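Local coordinates for protein copper-containing nitrite reductase (Thermus scotoductus, PDB 6HBE) that probably reduces nitrite to nitric oxide with electrons from cytochrome c, working as a copper-containing homotrimer whose chains each carry an additional cupredoxin-like domain, at residues P421-Y426 against I437-E442; E140-E145 against G229-L234; P257-Y262 against A282-P287; K174-M179 against R309-Y314. All blocks are in the same frame, centred on the assembly; numbering follows the deposited sequence.

How the contacts relate
The four contacts range from mostly main-chain to mostly side-chain bonding. Contact 1 joins neighbouring strands of the plastocyanin-like domain through regular main-chain bonds, with one salt bridge added. Contact 3 is the frayed version: a single strand pair, after which a glutamate takes over. In contact 2, lying with contact 3 on the same side of the chain's centre, side chains supply the donors, linking the start of a helix to a turn between strands. Contact 4 is the buried one, near the middle of the chain, where two sheets meet through methyl groups and a tyrosine-arginine bond. Contacts 1, 3 and 4 all touch the second subunit.

Contact 1 (P421-Y426 against I437-E442); sequences PGEYVY and IIRVYE
Gly422 with Val440 and Tyr424 with Ile438 are the hydrogen-bonded pairs of an antiparallel beta hairpin in the plastocyanin-like domain, its strand axes 4.8 Å apart. Each pair is closed by two main-chain bonds; the shortest runs from Val440 N to Gly422 O at 2.8 Å. Between and beyond them, Glu423 with Arg439 and Val425 with Ile437 are non-hydrogen-bonded pairs, with side chains on the other face. There Glu423 and Arg439 run alongside each other in a salt bridge of 3.2 Å from Arg439 NE to Glu423 OE1. The oxygen sits at the guanidinium edge, almost coplanar with it, yet is itself approached from above the carboxylate, the two planes being 89° apart. Arg439 NH1 has a second carboxylate partner in Glu364. Tyr426 places CG between its backbone N and carbonyl carbon (chi1 63°), which brings the ring back over strand 437-442, with CE1 3.9 Å from Ile438 CG1; a water probably bridges Tyr426 OH and Ile437 O. The hairpin leads to the copper ligand Cys428. It lies between strands 362-366 and 393-398, and at Glu442 the sheet continues into a strand of the second subunit.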
loop_
_atom_site.group_PDB
_atom_site.type_symbol
_atom_site.label_atom_id
_atom_site.label_comp_id
_atom_site.label_asym_id
_atom_site.label_seq_id
_atom_site.Cartn_x
_atom_site.Cartn_y
_atom_site.Cartn_z
ATOM N N PRO C 421 -10.048 -20.592 35.741
ATOM C CA PRO C 421 -10.972 -19.780 34.955
ATOM C C PRO C 421 -11.198 -18.400 35.543
ATOM O O PRO C 421 -10.991 -18.190 36.748
ATOM C CB PRO C 421 -12.271 -20.602 34.933
ATOM C CG PRO C 421 -12.187 -21.527 36.090
ATOM C CD PRO C 421 -10.733 -21.718 36.417
ATOM N N GLY C 422 -11.619 -17.468 34.682
ATOM C CA GLY C 422 -11.779 -16.058 35.057
ATOM C C GLY C 422 -11.780 -15.128 33.844
ATOM O O GLY C 422 -11.466 -15.566 32.728
ATOM N N GLU C 423 -12.163 -13.867 34.056
ATOM C CA GLU C 423 -11.953 -12.822 33.050
ATOM C C GLU C 423 -11.420 -11.525 33.635
ATOM O O GLU C 423 -11.587 -11.237 34.845
ATOM C CB GLU C 423 -13.207 -12.581 32.207
ATOM C CG GLU C 423 -14.532 -12.533 32.936
ATOM C CD GLU C 423 -15.702 -12.368 31.966
ATOM O OE1 GLU C 423 -15.581 -11.580 31.001
ATOM O OE2 GLU C 423 -16.740 -13.024 32.172
ATOM N N TYR C 424 -10.746 -10.766 32.759
ATOM C CA TYR C 424 -9.957 -9.594 33.142
ATOM C C TYR C 424 -10.013 -8.541 32.039
ATOM O O TYR C 424 -9.823 -8.883 30.866
ATOM C CB TYR C 424 -8.493 -10.000 33.365
ATOM C CG TYR C 424 -8.338 -11.218 34.253
ATOM C CD1 TYR C 424 -8.326 -11.085 35.648
ATOM C CD2 TYR C 424 -8.245 -12.499 33.710
ATOM C CE1 TYR C 424 -8.211 -12.199 36.472
ATOM C CE2 TYR C 424 -8.128 -13.623 34.524
ATOM C CZ TYR C 424 -8.118 -13.463 35.910
ATOM O OH TYR C 424 -8.013 -14.561 36.741
ATOM N N VAL C 425 -10.261 -7.285 32.410
ATOM C CA VAL C 425 -10.079 -6.153 31.513
ATOM C C VAL C 425 -8.779 -5.499 31.938
ATOM O O VAL C 425 -8.597 -5.242 33.132
ATOM C CB VAL C 425 -11.236 -5.128 31.600
ATOM C CG1 VAL C 425 -11.076 -4.022 30.563
ATOM C CG2 VAL C 425 -12.575 -5.824 31.450
ATOM N N TYR C 426 -7.874 -5.244 30.984
ATOM C CA TYR C 426 -6.587 -4.612 31.275
ATOM C C TYR C 426 -6.371 -3.376 30.402
ATOM O O TYR C 426 -6.978 -3.244 29.329
ATOM C CB TYR C 426 -5.418 -5.616 31.151
ATOM C CG TYR C 426 -5.210 -6.188 29.755
ATOM C CD1 TYR C 426 -5.944 -7.288 29.304
ATOM C CD2 TYR C 426 -4.278 -5.626 28.881
ATOM C CE1 TYR C 426 -5.766 -7.802 28.020
ATOM C CE2 TYR C 426 -4.104 -6.137 27.583
ATOM C CZ TYR C 426 -4.844 -7.209 27.147
ATOM O OH TYR C 426 -4.667 -7.748 25.866
ATOM N N ILE C 437 -8.940 -7.426 26.699
ATOM C CA ILE C 437 -9.608 -8.453 27.544
ATOM C C ILE C 437 -8.933 -9.799 27.371
ATOM O O ILE C 437 -8.603 -10.206 26.234
ATOM C CB ILE C 437 -11.111 -8.594 27.194
ATOM C CG1 ILE C 437 -11.901 -7.354 27.649
ATOM C CG2 ILE C 437 -11.720 -9.849 27.811
ATOM C CD1 ILE C 437 -13.298 -7.239 27.091
ATOM N N ILE C 438 -8.746 -10.527 28.484
ATOM C CA ILE C 438 -8.435 -11.957 28.438
ATOM C C ILE C 438 -9.485 -12.722 29.259
ATOM O O ILE C 438 -9.801 -12.317 30.394
ATOM C CB ILE C 438 -7.018 -12.274 28.997
ATOM C CG1 ILE C 438 -5.931 -11.747 28.057
ATOM C CG2 ILE C 438 -6.817 -13.783 29.186
ATOM C CD1 ILE C 438 -4.544 -11.753 28.656
ATOM N N ARG C 439 -10.021 -13.793 28.680
ATOM C CA ARG C 439 -10.914 -14.719 29.374
ATOM C C ARG C 439 -10.300 -16.094 29.324
ATOM O O ARG C 439 -9.777 -16.492 28.292
ATOM C CB ARG C 439 -12.280 -14.784 28.723
ATOM C CG ARG C 439 -12.920 -13.432 28.509
ATOM C CD ARG C 439 -14.383 -13.573 28.137
ATOM N NE ARG C 439 -15.011 -12.256 27.970
ATOM C CZ ARG C 439 -15.291 -11.645 26.806
ATOM N NH1 ARG C 439 -15.050 -12.214 25.630
ATOM N NH2 ARG C 439 -15.855 -10.439 26.824
ATOM N N VAL C 440 -10.391 -16.824 30.443
ATOM C CA VAL C 440 -9.791 -18.150 30.576
ATOM C C VAL C 440 -10.911 -19.140 30.888
ATOM O O VAL C 440 -11.626 -18.963 31.868
ATOM C CB VAL C 440 -8.712 -18.192 31.685
ATOM C CG1 VAL C 440 -7.973 -19.524 31.667
ATOM C CG2 VAL C 440 -7.720 -17.047 31.516
ATOM N N TYR C 441 -11.053 -20.165 30.058
ATOM C CA TYR C 441 -12.161 -21.100 30.170
ATOM C C TYR C 441 -11.693 -22.479 30.616
ATOM O O TYR C 441 -10.531 -22.828 30.466
ATOM C CB TYR C 441 -13.009 -21.163 28.885
ATOM C CG TYR C 441 -12.347 -21.759 27.649
ATOM C CD1 TYR C 441 -11.658 -20.952 26.743
ATOM C CD2 TYR C 441 -12.467 -23.113 27.350
ATOM C CE1 TYR C 441 -11.081 -21.488 25.595
ATOM C CE2 TYR C 441 -11.883 -23.661 26.216
ATOM C CZ TYR C 441 -11.190 -22.841 25.332
ATOM O OH TYR C 441 -10.605 -23.384 24.206
ATOM N N GLU C 442 -12.629 -23.237 31.195
ATOM C CA GLU C 442 -12.375 -24.592 31.730
ATOM C C GLU C 442 -13.682 -25.396 31.637
ATOM O O GLU C 442 -14.755 -24.832 31.851
ATOM C CB GLU C 442 -11.920 -24.524 33.195
ATOM C CG GLU C 442 -11.722 -25.876 33.896
ATOM C CD GLU C 442 -11.375 -25.737 35.374
ATOM O OE1 GLU C 442 -12.270 -25.359 36.185
ATOM O OE2 GLU C 442 -10.201 -26.010 35.720
HETATM O O HOH W 1 -6.240 -9.316 24.638
#

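Contact 2 (E140-E145 against G229-L234); sequences EKYRME and GNPKNL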
loop_
_atom_site.group_PDB
_atom_site.type_symbol
_atom_site.label_atom_id
_atom_site.label_comp_id
_atom_site.label_asym_id
_atom_site.label_seq_id
_atom_site.Cartn_x
_atom_site.Cartn_y
_atom_site.Cartn_z
ATOM N N GLU C 140 -0.370 36.960 -5.056
ATOM C CA GLU C 140 -0.447 36.718 -6.504
ATOM C C GLU C 140 -1.714 35.923 -6.803
ATOM O O GLU C 140 -1.893 34.822 -6.270
ATOM C CB GLU C 140 0.789 35.931 -6.986
ATOM C CG GLU C 140 0.770 35.542 -8.469
ATOM C CD GLU C 140 1.928 34.646 -8.899
ATOM O OE1 GLU C 140 2.850 34.365 -8.095
ATOM O OE2 GLU C 140 1.907 34.216 -10.064
ATOM N N LYS C 141 -2.591 36.454 -7.650
ATOM C CA LYS C 141 -3.839 35.736 -7.965
ATOM C C LYS C 141 -3.582 34.502 -8.855
ATOM O O LYS C 141 -2.679 34.514 -9.680
ATOM C CB LYS C 141 -4.854 36.688 -8.602
ATOM C CG LYS C 141 -5.279 37.776 -7.621
ATOM C CD LYS C 141 -6.341 38.702 -8.190
ATOM C CE LYS C 141 -6.685 39.821 -7.211
ATOM N NZ LYS C 141 -7.175 39.293 -5.906
ATOM N N TYR C 142 -4.356 33.429 -8.650
ATOM C CA TYR C 142 -4.261 32.213 -9.480
ATOM C C TYR C 142 -4.678 32.552 -10.922
ATOM O O TYR C 142 -5.390 33.542 -11.168
ATOM C CB TYR C 142 -5.148 31.071 -8.893
ATOM C CG TYR C 142 -4.686 30.546 -7.525
ATOM C CD1 TYR C 142 -3.570 29.700 -7.407
ATOM C CD2 TYR C 142 -5.373 30.879 -6.366
ATOM C CE1 TYR C 142 -3.154 29.228 -6.156
ATOM C CE2 TYR C 142 -4.970 30.417 -5.117
ATOM C CZ TYR C 142 -3.867 29.591 -5.006
ATOM O OH TYR C 142 -3.487 29.157 -3.748
ATOM N N ARG C 143 -4.232 31.743 -11.877
ATOM C CA ARG C 143 -4.358 32.075 -13.292
ATOM C C ARG C 143 -5.795 32.281 -13.810
ATOM O O ARG C 143 -6.041 33.254 -14.555
ATOM C CB ARG C 143 -3.591 31.051 -14.128
ATOM C CG ARG C 143 -3.698 31.234 -15.626
ATOM C CD ARG C 143 -2.634 30.435 -16.347
ATOM N NE ARG C 143 -3.055 30.114 -17.695
ATOM C CZ ARG C 143 -2.378 29.345 -18.532
ATOM N NH1 ARG C 143 -1.203 28.835 -18.183
ATOM N NH2 ARG C 143 -2.887 29.088 -19.731
ATOM N N MET C 144 -6.741 31.409 -13.433
ATOM C CA MET C 144 -8.130 31.540 -13.893
ATOM C C MET C 144 -8.826 32.778 -13.294
ATOM O O MET C 144 -9.666 33.393 -13.949
ATOM C CB MET C 144 -8.973 30.278 -13.622
ATOM C CG MET C 144 -10.330 30.261 -14.358
ATOM S SD MET C 144 -11.263 28.706 -14.143
ATOM C CE MET C 144 -10.355 27.631 -15.263
ATOM N N GLU C 145 -8.508 33.140 -12.054
ATOM C CA GLU C 145 -9.013 34.407 -11.487
ATOM C C GLU C 145 -8.474 35.605 -12.277
ATOM O O GLU C 145 -9.235 36.493 -12.650
ATOM C CB GLU C 145 -8.660 34.562 -10.006
ATOM C CG GLU C 145 -9.038 35.936 -9.421
ATOM C CD GLU C 145 -9.206 35.968 -7.900
ATOM O OE1 GLU C 145 -9.047 34.938 -7.197
ATOM O OE2 GLU C 145 -9.525 37.063 -7.390
ATOM N N GLY C 229 -0.709 24.174 -3.338
ATOM C CA GLY C 229 -1.423 25.464 -3.419
ATOM C C GLY C 229 -0.576 26.704 -3.753
ATOM O O GLY C 229 -1.111 27.834 -3.735
ATOM N N ASN C 230 0.708 26.523 -4.053
ATOM C CA ASN C 230 1.579 27.646 -4.429
ATOM C C ASN C 230 1.398 28.003 -5.906
ATOM O O ASN C 230 1.646 27.158 -6.775
ATOM C CB ASN C 230 3.056 27.323 -4.140
ATOM C CG ASN C 230 3.965 28.548 -4.244
ATOM O OD1 ASN C 230 4.015 29.194 -5.285
ATOM N ND2 ASN C 230 4.691 28.855 -3.171
ATOM N N PRO C 231 1.036 29.275 -6.210
ATOM C CA PRO C 231 0.810 29.648 -7.623
ATOM C C PRO C 231 1.918 29.346 -8.615
ATOM O O PRO C 231 1.615 29.187 -9.786
ATOM C CB PRO C 231 0.584 31.166 -7.573
ATOM C CG PRO C 231 0.090 31.427 -6.208
ATOM C CD PRO C 231 0.781 30.423 -5.309
ATOM N N LYS C 232 3.176 29.266 -8.173
ATOM C CA LYS C 232 4.300 28.966 -9.064
ATOM C C LYS C 232 4.349 27.526 -9.592
ATOM O O LYS C 232 4.942 27.265 -10.638
ATOM C CB LYS C 232 5.648 29.210 -8.373
ATOM C CG LYS C 232 5.882 30.596 -7.793
ATOM C CD LYS C 232 5.710 31.705 -8.801
ATOM C CE LYS C 232 5.941 33.041 -8.117
ATOM N NZ LYS C 232 5.612 34.160 -9.040
ATOM N N ASN C 233 3.743 26.594 -8.869
ATOM C CA ASN C 233 3.849 25.167 -9.182
ATOM C C ASN C 233 2.684 24.673 -10.087
ATOM O O ASN C 233 1.917 23.750 -9.711
ATOM C CB ASN C 233 3.875 24.357 -7.876
ATOM C CG ASN C 233 5.047 24.699 -6.959
ATOM O OD1 ASN C 233 6.134 25.069 -7.392
ATOM N ND2 ASN C 233 4.836 24.522 -5.669
ATOM N N LEU C 234 2.589 25.256 -11.287
ATOM C CA LEU C 234 1.458 25.040 -12.203
ATOM C C LEU C 234 1.563 23.757 -13.051
ATOM O O LEU C 234 2.598 23.478 -13.633
ATOM C CB LEU C 234 1.305 26.242 -13.155
ATOM C CG LEU C 234 0.225 26.178 -14.257
ATOM C CD1 LEU C 234 -1.170 26.139 -13.652
ATOM C CD2 LEU C 234 0.361 27.373 -15.194
#
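Lys232 and Glu140 supply the charged part of this contact, a salt bridge of 2.9 Å between Lys232 NZ and Glu140 OE1. The two side chains are almost perpendicular, and the ammonium comes to the syn side of the carboxylate, 32° out of its plane. A bend at chi2 (-55°) brings the lysine chain round toward the glutamate, although its CB starts in the other direction. The neutral hydrogen bond is made by Tyr142, whose OH donates to Gly229 O over 2.7 Å, on a lone pair in the carbonyl plane; the same oxygen lies at the edge of the tyrosine ring. Tyr142 is the N-cap residue of helix 143-148, and its partner belongs to the tight connection between strands 222-227 and 234-238. A type I turn from Asn230 to Asn233 shapes that connection, with an Asx turn inside it: Asn230 OD1 accepts from Lys232 N at 3.0 Å. Van der Waals packing completes the contact. Pro231 CG comes within 3.9 Å of Tyr142 CE1, and its ring also runs antiparallel to the Glu140 side chain. A methyl, Leu234 CD2, rests against the guanidinium of Arg143, 3.7 Å from Arg143 NH1. Arg143 uses its NE for a salt bridge to Glu147.

Contact 3 (P257-Y262 against A282-P287); sequences PVEGDY and AKKDAP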
loop_
_atom_site.group_PDB
_atom_site.type_symbol
_atom_site.label_atom_id
_atom_site.label_comp_id
_atom_site.label_asym_id
_atom_site.label_seq_id
_atom_site.Cartn_x
_atom_site.Cartn_y
_atom_site.Cartn_z
ATOM N N PRO C 257 -20.853 23.290 -19.896
ATOM C CA PRO C 257 -22.198 23.885 -20.049
ATOM C C PRO C 257 -23.348 22.896 -20.182
ATOM O O PRO C 257 -24.268 23.127 -20.996
ATOM C CB PRO C 257 -22.038 24.761 -21.308
ATOM C CG PRO C 257 -20.931 24.104 -22.081
ATOM C CD PRO C 257 -19.970 23.597 -21.035
ATOM N N VAL C 258 -23.340 21.818 -19.389
ATOM C CA VAL C 258 -24.319 20.751 -19.501
ATOM C C VAL C 258 -24.704 20.350 -18.088
ATOM O O VAL C 258 -23.816 20.120 -17.256
ATOM C CB VAL C 258 -23.746 19.511 -20.238
ATOM C CG1 VAL C 258 -24.750 18.372 -20.260
ATOM C CG2 VAL C 258 -23.294 19.863 -21.644
ATOM N N GLU C 259 -26.012 20.266 -17.826
ATOM C CA GLU C 259 -26.534 19.884 -16.518
ATOM C C GLU C 259 -26.306 18.382 -16.218
ATOM O O GLU C 259 -26.212 17.569 -17.133
ATOM C CB GLU C 259 -28.053 20.152 -16.438
ATOM C CG GLU C 259 -28.446 21.622 -16.522
ATOM C CD GLU C 259 -29.932 21.872 -16.248
ATOM O OE1 GLU C 259 -30.790 21.127 -16.763
ATOM O OE2 GLU C 259 -30.248 22.813 -15.493
ATOM N N GLY C 260 -26.289 18.046 -14.926
ATOM C CA GLY C 260 -26.165 16.686 -14.450
ATOM C C GLY C 260 -25.095 16.539 -13.370
ATOM O O GLY C 260 -24.485 17.515 -12.932
ATOM N N ASP C 261 -24.883 15.303 -12.942
ATOM C CA ASP C 261 -23.946 15.017 -11.844
ATOM C C ASP C 261 -22.494 14.893 -12.360
ATOM O O ASP C 261 -22.248 14.195 -13.337
ATOM C CB ASP C 261 -24.353 13.721 -11.133
ATOM C CG ASP C 261 -25.571 13.875 -10.252
ATOM O OD1 ASP C 261 -26.102 15.016 -10.102
ATOM O OD2 ASP C 261 -26.018 12.834 -9.691
ATOM N N TYR C 262 -21.564 15.587 -11.697
ATOM C CA TYR C 262 -20.153 15.500 -11.959
ATOM C C TYR C 262 -19.528 14.954 -10.670
ATOM O O TYR C 262 -19.482 15.659 -9.658
ATOM C CB TYR C 262 -19.577 16.888 -12.302
ATOM C CG TYR C 262 -20.050 17.473 -13.644
ATOM C CD1 TYR C 262 -21.242 18.198 -13.734
ATOM C CD2 TYR C 262 -19.300 17.314 -14.792
ATOM C CE1 TYR C 262 -21.682 18.732 -14.958
ATOM C CE2 TYR C 262 -19.722 17.819 -16.038
ATOM C CZ TYR C 262 -20.913 18.547 -16.107
ATOM O OH TYR C 262 -21.339 19.079 -17.315
ATOM N N ALA C 282 -25.011 19.705 -10.977
ATOM C CA ALA C 282 -25.046 20.920 -11.788
ATOM C C ALA C 282 -26.472 21.136 -12.314
ATOM O O ALA C 282 -27.043 20.238 -12.974
ATOM C CB ALA C 282 -24.045 20.841 -12.937
ATOM N N LYS C 283 -27.051 22.286 -11.958
ATOM C CA LYS C 283 -28.401 22.721 -12.436
ATOM C C LYS C 283 -28.374 24.195 -12.734
ATOM O O LYS C 283 -27.811 24.976 -11.968
ATOM C CB LYS C 283 -29.478 22.498 -11.380
ATOM C CG LYS C 283 -29.758 21.043 -11.129
ATOM C CD LYS C 283 -30.914 20.843 -10.167
ATOM C CE LYS C 283 -31.196 19.350 -9.995
ATOM N NZ LYS C 283 -31.816 19.084 -8.671
ATOM N N LYS C 284 -29.004 24.582 -13.845
ATOM C CA LYS C 284 -29.043 25.992 -14.287
ATOM C C LYS C 284 -29.589 26.931 -13.221
ATOM O O LYS C 284 -29.101 28.045 -13.061
ATOM C CB LYS C 284 -29.928 26.125 -15.555
ATOM C CG LYS C 284 -29.322 25.549 -16.832
ATOM C CD LYS C 284 -28.002 26.229 -17.182
ATOM C CE LYS C 284 -27.600 26.149 -18.658
ATOM N NZ LYS C 284 -27.412 24.750 -19.145
ATOM N N ASP C 285 -30.565 26.467 -12.461
ATOM C CA ASP C 285 -31.206 27.352 -11.444
ATOM C C ASP C 285 -30.639 27.183 -10.011
ATOM O O ASP C 285 -31.280 27.589 -9.031
ATOM C CB ASP C 285 -32.748 27.167 -11.469
ATOM C CG ASP C 285 -33.193 25.709 -11.265
ATOM O OD1 ASP C 285 -32.332 24.825 -11.018
ATOM O OD2 ASP C 285 -34.421 25.447 -11.378
ATOM N N ALA C 286 -29.440 26.600 -9.877
ATOM C CA ALA C 286 -28.951 26.201 -8.551
ATOM C C ALA C 286 -28.652 27.433 -7.693
ATOM O O ALA C 286 -27.978 28.374 -8.151
ATOM C CB ALA C 286 -27.693 25.337 -8.672
ATOM N N PRO C 287 -29.099 27.419 -6.420
ATOM C CA PRO C 287 -28.753 28.519 -5.537
ATOM C C PRO C 287 -27.280 28.528 -5.208
ATOM O O PRO C 287 -26.618 27.478 -5.251
ATOM C CB PRO C 287 -29.574 28.232 -4.284
ATOM C CG PRO C 287 -29.674 26.755 -4.266
ATOM C CD PRO C 287 -29.869 26.385 -5.718
#
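Ala282, the last residue of strand 277-282, meets Gly260 in an antiparallel hydrogen-bonded pair. Gly260 N donates to Ala282 O and Ala282 N to Gly260 O, each at 3.0 Å, although the bond from Ala282 N comes in above the plane of the Gly260 carbonyl, 42° out of it. The methyl of Ala282 also approaches the Tyr262 ring at its edge, with CB 3.8 Å from Tyr262 CE1. That ring is tied at its far end, because Tyr262 OH donates to Val258 O, four residues earlier, at 2.7 Å: a tyrosine corner, familiar from Greek-key beta sandwiches, that pins the approach to strand 260-266. At Lys283 the two segments begin to part. Its CB is 4.2 Å from Glu259 OE2, but its long side chain leads elsewhere, and its main chain bonds with Val194 in the neighbouring strand. The residue also opens a type I beta turn that ends at Ala286, closed by a bond from Ala286 N to Lys283 O. At this end of the strand pair, within the second cupredoxin-type domain, main-chain pairing gives way to a turn held by a side chain. Lys284 receives that hold: its backbone N donates to Glu259 OE2 at 2.7 Å, nearly straight at 174°, using the anti lone pair of the carboxylate. Glu259, extended beyond CG, reaches past the end of the strand pairing, and Glu259 OE2 also lies 3.2 Å from Lys284 CG, the two side chains being roughly perpendicular. Nearby, Glu259 O and Asp261 O accept hydrogen bonds from Arg88 and Gln85 of the second subunit.

Contact 4 (K174-M179 against R309-Y314); sequences KALYVM and RVVDPY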
loop_
_atom_site.group_PDB
_atom_site.type_symbol
_atom_site.label_atom_id
_atom_site.label_comp_id
_atom_site.label_asym_id
_atom_site.label_seq_id
_atom_site.Cartn_x
_atom_site.Cartn_y
_atom_site.Cartn_z
ATOM N N LYS C 174 -4.024 -1.007 6.324
ATOM C CA LYS C 174 -5.336 -1.544 6.027
ATOM C C LYS C 174 -6.448 -0.617 6.626
ATOM O O LYS C 174 -6.913 -0.842 7.745
ATOM C CB LYS C 174 -5.439 -2.971 6.579
ATOM C CG LYS C 174 -6.739 -3.680 6.216
ATOM C CD LYS C 174 -6.937 -5.006 6.959
ATOM C CE LYS C 174 -8.302 -5.599 6.631
ATOM N NZ LYS C 174 -8.722 -6.757 7.482
ATOM N N ALA C 175 -6.861 0.414 5.892
ATOM C CA ALA C 175 -7.910 1.341 6.373
ATOM C C ALA C 175 -9.292 0.713 6.340
ATOM O O ALA C 175 -9.654 0.067 5.329
ATOM C CB ALA C 175 -7.936 2.607 5.516
ATOM N N LEU C 176 -10.094 0.914 7.398
ATOM C CA LEU C 176 -11.494 0.454 7.363
ATOM C C LEU C 176 -12.353 1.399 6.496
ATOM O O LEU C 176 -13.113 0.931 5.623
ATOM C CB LEU C 176 -12.075 0.314 8.776
ATOM C CG LEU C 176 -13.518 -0.116 8.923
ATOM C CD1 LEU C 176 -13.772 -1.493 8.374
ATOM C CD2 LEU C 176 -13.929 -0.045 10.407
ATOM N N TYR C 177 -12.213 2.715 6.698
ATOM C CA TYR C 177 -12.986 3.676 5.915
ATOM C C TYR C 177 -12.038 4.738 5.392
ATOM O O TYR C 177 -10.991 4.999 6.013
ATOM C CB TYR C 177 -14.128 4.310 6.732
ATOM C CG TYR C 177 -15.120 3.309 7.297
ATOM C CD1 TYR C 177 -15.792 2.424 6.473
ATOM C CD2 TYR C 177 -15.371 3.252 8.676
ATOM C CE1 TYR C 177 -16.667 1.449 7.003
ATOM C CE2 TYR C 177 -16.262 2.303 9.205
ATOM C CZ TYR C 177 -16.926 1.427 8.371
ATOM O OH TYR C 177 -17.826 0.500 8.939
ATOM N N VAL C 178 -12.388 5.276 4.230
ATOM C CA VAL C 178 -11.686 6.441 3.644
ATOM C C VAL C 178 -12.742 7.446 3.191
ATOM O O VAL C 178 -13.736 7.053 2.575
ATOM C CB VAL C 178 -10.755 6.033 2.493
ATOM C CG1 VAL C 178 -9.894 7.229 2.071
ATOM C CG2 VAL C 178 -9.846 4.882 2.912
ATOM N N MET C 179 -12.560 8.717 3.511
ATOM C CA MET C 179 -13.698 9.698 3.444
ATOM C C MET C 179 -13.291 11.128 3.155
ATOM O O MET C 179 -12.152 11.513 3.448
ATOM C CB MET C 179 -14.551 9.645 4.740
ATOM C CG MET C 179 -13.869 10.027 6.036
ATOM S SD MET C 179 -14.705 9.366 7.534
ATOM C CE MET C 179 -13.987 7.740 7.517
ATOM N N ARG C 309 -22.258 -0.498 14.709
ATOM C CA ARG C 309 -20.823 -0.749 14.841
ATOM C C ARG C 309 -20.196 0.399 15.618
ATOM O O ARG C 309 -20.564 1.574 15.404
ATOM C CB ARG C 309 -20.183 -0.883 13.436
ATOM C CG ARG C 309 -18.665 -0.955 13.415
ATOM C CD ARG C 309 -18.100 -1.299 12.037
ATOM N NE ARG C 309 -17.936 -2.742 11.832
ATOM C CZ ARG C 309 -17.706 -3.341 10.656
ATOM N NH1 ARG C 309 -17.587 -2.633 9.517
ATOM N NH2 ARG C 309 -17.589 -4.675 10.623
ATOM N N VAL C 310 -19.296 0.063 16.549
ATOM C CA VAL C 310 -18.407 1.042 17.167
ATOM C C VAL C 310 -16.965 0.656 16.877
ATOM O O VAL C 310 -16.523 -0.423 17.246
ATOM C CB VAL C 310 -18.578 1.130 18.712
ATOM C CG1 VAL C 310 -17.695 2.252 19.278
ATOM C CG2 VAL C 310 -20.038 1.369 19.051
ATOM N N VAL C 311 -16.234 1.572 16.240
ATOM C CA VAL C 311 -14.848 1.367 15.824
ATOM C C VAL C 311 -13.972 2.115 16.840
ATOM O O VAL C 311 -14.300 3.246 17.209
ATOM C CB VAL C 311 -14.613 1.957 14.406
ATOM C CG1 VAL C 311 -13.174 1.715 13.947
ATOM C CG2 VAL C 311 -15.619 1.386 13.396
ATOM N N ASP C 312 -12.891 1.475 17.301
ATOM C CA ASP C 312 -11.937 2.103 18.209
ATOM C C ASP C 312 -10.542 1.522 17.980
ATOM O O ASP C 312 -10.285 0.398 18.376
ATOM C CB ASP C 312 -12.385 1.885 19.671
ATOM C CG ASP C 312 -11.486 2.589 20.690
ATOM O OD1 ASP C 312 -10.405 3.164 20.366
ATOM O OD2 ASP C 312 -11.894 2.614 21.852
ATOM N N PRO C 313 -9.627 2.293 17.362
ATOM C CA PRO C 313 -8.343 1.674 17.074
ATOM C C PRO C 313 -7.552 1.241 18.326
ATOM O O PRO C 313 -6.909 0.186 18.298
ATOM C CB PRO C 313 -7.596 2.768 16.300
ATOM C CG PRO C 313 -8.262 4.040 16.682
ATOM C CD PRO C 313 -9.683 3.696 16.903
ATOM N N TYR C 314 -7.651 2.029 19.394
ATOM C CA TYR C 314 -6.876 1.832 20.627
ATOM C C TYR C 314 -7.494 0.851 21.656
ATOM O O TYR C 314 -6.770 0.242 22.439
ATOM C CB TYR C 314 -6.718 3.147 21.324
ATOM C CG TYR C 314 -6.275 4.330 20.456
ATOM C CD1 TYR C 314 -5.055 4.334 19.807
ATOM C CD2 TYR C 314 -7.101 5.437 20.298
ATOM C CE1 TYR C 314 -4.656 5.428 19.057
ATOM C CE2 TYR C 314 -6.701 6.533 19.561
ATOM C CZ TYR C 314 -5.498 6.525 18.945
ATOM O OH TYR C 314 -5.118 7.637 18.216
#
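Leu176 and Arg309, with Tyr177 and Val311 beside them, carry this buried contact between the edge of one sheet and the edge of another. Leu176 reaches Val311 tip to tip, its CD2 3.7 Å from Val311 CG2, while its other methyl, CD1, lies 4.1 Å from Arg309 NH1. Its CG also sits over the centre of one face of the Tyr177 ring. Arg309 starts out extended and then turns at chi3 (-91°), bringing its guanidinium to the hydroxyl of Tyr177. Arg309 NH1 donates to Tyr177 OH across 3.2 Å at 163°, and the oxygen lies in the guanidinium plane, although ring and guanidinium are inclined 45° to each other. That hydroxyl also bonds His410 of the second subunit, and Arg309 NH2 forms salt bridges with Glu322 and with Glu376 of the second subunit; two carboxylates probably balance the arginine's charge, and the tyrosine-arginine bond belongs to a network spanning the interface. The Tyr177 side chain lies about 5 Å from that of the calcium ligand Asp36. A classic beta bulge opposite Ala163 lets Leu176 and Tyr177 both point toward strand 309-311. Strand 177-180 borders strand 154-163, and strand 309-311 borders strand 39-46, with Val35 and Val39 also packing against Tyr177.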